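Local coordinates for protein RNA-dependent RNA polymerase (Qualyub virus, PDB 6DX1) that probably acts as a viral ovarian tumor (OTU) domain cysteine protease that removes ubiquitin from its target proteins, at residues 47-52 with 139-144. Residues are numbered along the deposited sequence; the frame is centred on the assembly and turned at random.
Sequences STFLYD and TAINLL
Near the meeting of Phe49 with Ile141, the shorter of the two backbone bonds within helix residues 47-52 that bracket Phe49 runs from Tyr51 N to Ser47 O at 2.8 Å. Asp52 N follows to Thr48 O at 3.0 Å, just where the positive phi of Asp52 ends helix 41-51. Both bonds span Phe49 in the last helical turn, and its CB is directed at the strand.

Between helix and strand the evidence is for apolar packing. Ile141 CG1 stands 3.6 Å from the centroid of the Phe49 ring and only 4° off its normal, a CH-pi contact centred on the face. The centring is confirmed by near-equal separations, from 3.7 Å between Ile141 CG1 and Phe49 CE2 to 3.9 Å between Ile141 CG1 and Phe49 CG. The terminal methyl is displaced from that centre toward one side of the same face, with Ile141 CD1 at 3.7 Å from Phe49 CD2. Two torsions account for this placement: the phenyl extends opposite the backbone N (chi1 174°), while Ile141 turns CG1 anti to its carbonyl carbon (chi1 -55°), the chain running on extended to CD1. The two side chains meet at about a right angle. Ala140 O is a looser, oblique neighbour of the ring.

Ile141 is backbone hydrogen-bonded with Thr114 and Ile116 of the parallel neighbour, strand 114-120. Leu113 touches both Phe49 and Ile141, and Phe153 of strand 150-156 also packs on Phe49, widening the apolar surroundings. In OTU proteases the helix that carries the nucleophilic cysteine at its N-terminal end packs on the central sheet; helix 41-51 is consistent with that element. With just 129 Å² buried between the segments, dispersion, here in the form of a face-centred CH-pi contact plus a methyl beside it, rather than paired polar groups, joins helix and strand.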
ATOM      1  N   SER A  47       2.251   9.371  -0.647  1.00 15.05           N
ATOM      2  CA  SER A  47       2.779  10.733  -0.581  1.00 17.56           C
ATOM      3  C   SER A  47       2.255  11.480   0.643  1.00 18.26           C
ATOM      4  O   SER A  47       3.001  12.225   1.293  1.00 19.21           O
ATOM      5  CB  SER A  47       2.431  11.492  -1.867  1.00 17.74           C
ATOM      6  OG  SER A  47       2.920  12.834  -1.805  1.00 18.88           O
ATOM      7  N   THR A  48       0.973  11.304   0.976  1.00 16.28           N
ATOM      8  CA  THR A  48       0.436  11.961   2.161  1.00 18.17           C
ATOM      9  C   THR A  48       1.161  11.496   3.419  1.00 20.80           C
ATOM     10  O   THR A  48       1.453  12.302   4.314  1.00 19.20           O
ATOM     11  CB  THR A  48      -1.068  11.704   2.256  1.00 20.77           C
ATOM     12  OG1 THR A  48      -1.684  12.139   1.035  1.00 20.75           O
ATOM     13  CG2 THR A  48      -1.679  12.491   3.420  1.00 20.29           C
ATOM     14  N   PHE A  49       1.501  10.206   3.483  1.00 17.59           N
ATOM     15  CA  PHE A  49       2.242   9.682   4.630  1.00 18.73           C
ATOM     16  C   PHE A  49       3.639  10.291   4.725  1.00 18.84           C
ATOM     17  O   PHE A  49       4.084  10.698   5.811  1.00 19.75           O
ATOM     18  CB  PHE A  49       2.343   8.158   4.525  1.00 18.50           C
ATOM     19  CG  PHE A  49       3.221   7.540   5.587  1.00 18.21           C
ATOM     20  CD1 PHE A  49       2.694   7.201   6.820  1.00 20.42           C
ATOM     21  CD2 PHE A  49       4.565   7.300   5.335  1.00 19.38           C
ATOM     22  CE1 PHE A  49       3.509   6.637   7.795  1.00 19.71           C
ATOM     23  CE2 PHE A  49       5.376   6.736   6.308  1.00 22.25           C
ATOM     24  CZ  PHE A  49       4.841   6.413   7.533  1.00 22.30           C
ATOM     25  N   LEU A  50       4.357  10.337   3.601  1.00 17.95           N
ATOM     26  CA  LEU A  50       5.756  10.764   3.608  1.00 18.83           C
ATOM     27  C   LEU A  50       5.906  12.276   3.705  1.00 23.61           C
ATOM     28  O   LEU A  50       6.829  12.762   4.372  1.00 24.61           O
ATOM     29  CB  LEU A  50       6.466  10.269   2.348  1.00 21.23           C
ATOM     30  CG  LEU A  50       6.620   8.757   2.184  1.00 20.75           C
ATOM     31  CD1 LEU A  50       7.131   8.397   0.796  1.00 24.59           C
ATOM     32  CD2 LEU A  50       7.560   8.236   3.259  1.00 21.98           C
ATOM     33  N   TYR A  51       5.024  13.034   3.042  1.00 20.10           N
ATOM     34  CA  TYR A  51       5.223  14.466   2.825  1.00 21.80           C
ATOM     35  C   TYR A  51       4.128  15.355   3.398  1.00 22.61           C
ATOM     36  O   TYR A  51       4.232  16.586   3.285  1.00 24.21           O
ATOM     37  CB  TYR A  51       5.339  14.745   1.318  1.00 21.24           C
ATOM     38  CG  TYR A  51       6.373  13.910   0.614  1.00 19.97           C
ATOM     39  CD1 TYR A  51       6.031  13.158  -0.496  1.00 19.29           C
ATOM     40  CD2 TYR A  51       7.695  13.872   1.054  1.00 24.25           C
ATOM     41  CE1 TYR A  51       6.966  12.395  -1.158  1.00 22.98           C
ATOM     42  CE2 TYR A  51       8.638  13.110   0.400  1.00 24.83           C
ATOM     43  CZ  TYR A  51       8.268  12.364  -0.701  1.00 24.68           C
ATOM     44  OH  TYR A  51       9.201  11.603  -1.364  1.00 27.44           O
ATOM     45  N   ASP A  52       3.089  14.785   4.003  1.00 20.51           N
ATOM     46  CA  ASP A  52       1.917  15.512   4.497  1.00 21.81           C
ATOM     47  C   ASP A  52       1.167  16.237   3.382  1.00 25.58           C
ATOM     48  O   ASP A  52       0.433  17.194   3.646  1.00 26.70           O
ATOM     49  CB  ASP A  52       2.287  16.498   5.615  1.00 24.90           C
ATOM     50  CG  ASP A  52       2.961  15.813   6.785  1.00 37.93           C
ATOM     51  OD1 ASP A  52       2.468  14.745   7.209  1.00 39.95           O
ATOM     52  OD2 ASP A  52       3.991  16.329   7.269  1.00 43.58           O
ATOM     53  N   THR A 139       2.537   0.811  13.416  1.00 30.22           N
ATOM     54  CA  THR A 139       3.834   0.963  12.762  1.00 33.55           C
ATOM     55  C   THR A 139       3.727   0.817  11.247  1.00 36.38           C
ATOM     56  O   THR A 139       4.690   0.404  10.585  1.00 35.94           O
ATOM     57  CB  THR A 139       4.838  -0.051  13.297  1.00 37.34           C
ATOM     58  OG1 THR A 139       4.496  -1.358  12.810  1.00 35.34           O
ATOM     59  CG2 THR A 139       4.844  -0.041  14.827  1.00 36.23           C
ATOM     60  N   ALA A 140       2.565   1.130  10.688  1.00 24.89           N
ATOM     61  CA  ALA A 140       2.324   0.869   9.276  1.00 19.64           C
ATOM     62  C   ALA A 140       1.900   2.132   8.543  1.00 18.28           C
ATOM     63  O   ALA A 140       1.425   3.112   9.138  1.00 21.32           O
ATOM     64  CB  ALA A 140       1.240  -0.205   9.075  1.00 19.25           C
ATOM     65  N   ILE A 141       2.093   2.088   7.227  1.00 16.92           N
ATOM     66  CA  ILE A 141       1.340   2.945   6.318  1.00 17.55           C
ATOM     67  C   ILE A 141       0.001   2.249   6.093  1.00 17.63           C
ATOM     68  O   ILE A 141      -0.047   1.168   5.499  1.00 18.46           O
ATOM     69  CB  ILE A 141       2.075   3.162   4.993  1.00 18.55           C
ATOM     70  CG1 ILE A 141       3.486   3.702   5.237  1.00 19.72           C
ATOM     71  CG2 ILE A 141       1.270   4.103   4.091  1.00 18.51           C
ATOM     72  CD1 ILE A 141       4.299   3.898   3.952  1.00 19.50           C
ATOM     73  N   ASN A 142      -1.073   2.851   6.582  1.00 16.75           N
ATOM     74  CA  ASN A 142      -2.417   2.296   6.496  1.00 17.19           C
ATOM     75  C   ASN A 142      -3.182   2.954   5.358  1.00 18.68           C
ATOM     76  O   ASN A 142      -3.312   4.177   5.329  1.00 17.82           O
ATOM     77  CB  ASN A 142      -3.173   2.510   7.811  1.00 17.08           C
ATOM     78  CG  ASN A 142      -2.532   1.774   8.971  1.00 19.23           C
ATOM     79  OD1 ASN A 142      -2.802   0.594   9.186  1.00 17.90           O
ATOM     80  ND2 ASN A 142      -1.664   2.458   9.711  1.00 18.73           N
ATOM     81  N   LEU A 143      -3.718   2.143   4.446  1.00 15.36           N
ATOM     82  CA  LEU A 143      -4.504   2.652   3.331  1.00 16.08           C
ATOM     83  C   LEU A 143      -5.921   2.092   3.389  1.00 18.39           C
ATOM     84  O   LEU A 143      -6.129   0.913   3.706  1.00 17.91           O
ATOM     85  CB  LEU A 143      -3.869   2.278   1.985  1.00 17.63           C
ATOM     86  CG  LEU A 143      -2.450   2.753   1.683  1.00 19.34           C
ATOM     87  CD1 LEU A 143      -2.189   2.634   0.186  1.00 24.06           C
ATOM     88  CD2 LEU A 143      -2.227   4.180   2.146  1.00 22.24           C
ATOM     89  N   LEU A 144      -6.904   2.933   3.078  1.00 15.42           N
ATOM     90  CA  LEU A 144      -8.278   2.463   2.959  1.00 15.57           C
ATOM     91  C   LEU A 144      -8.477   2.058   1.505  1.00 19.63           C
ATOM     92  O   LEU A 144      -8.347   2.893   0.600  1.00 18.12           O
ATOM     93  CB  LEU A 144      -9.279   3.533   3.385  1.00 16.69           C
ATOM     94  CG  LEU A 144     -10.719   3.050   3.543  1.00 18.50           C
ATOM     95  CD1 LEU A 144     -10.855   2.161   4.785  1.00 17.67           C
ATOM     96  CD2 LEU A 144     -11.703   4.222   3.617  1.00 19.75           C
TER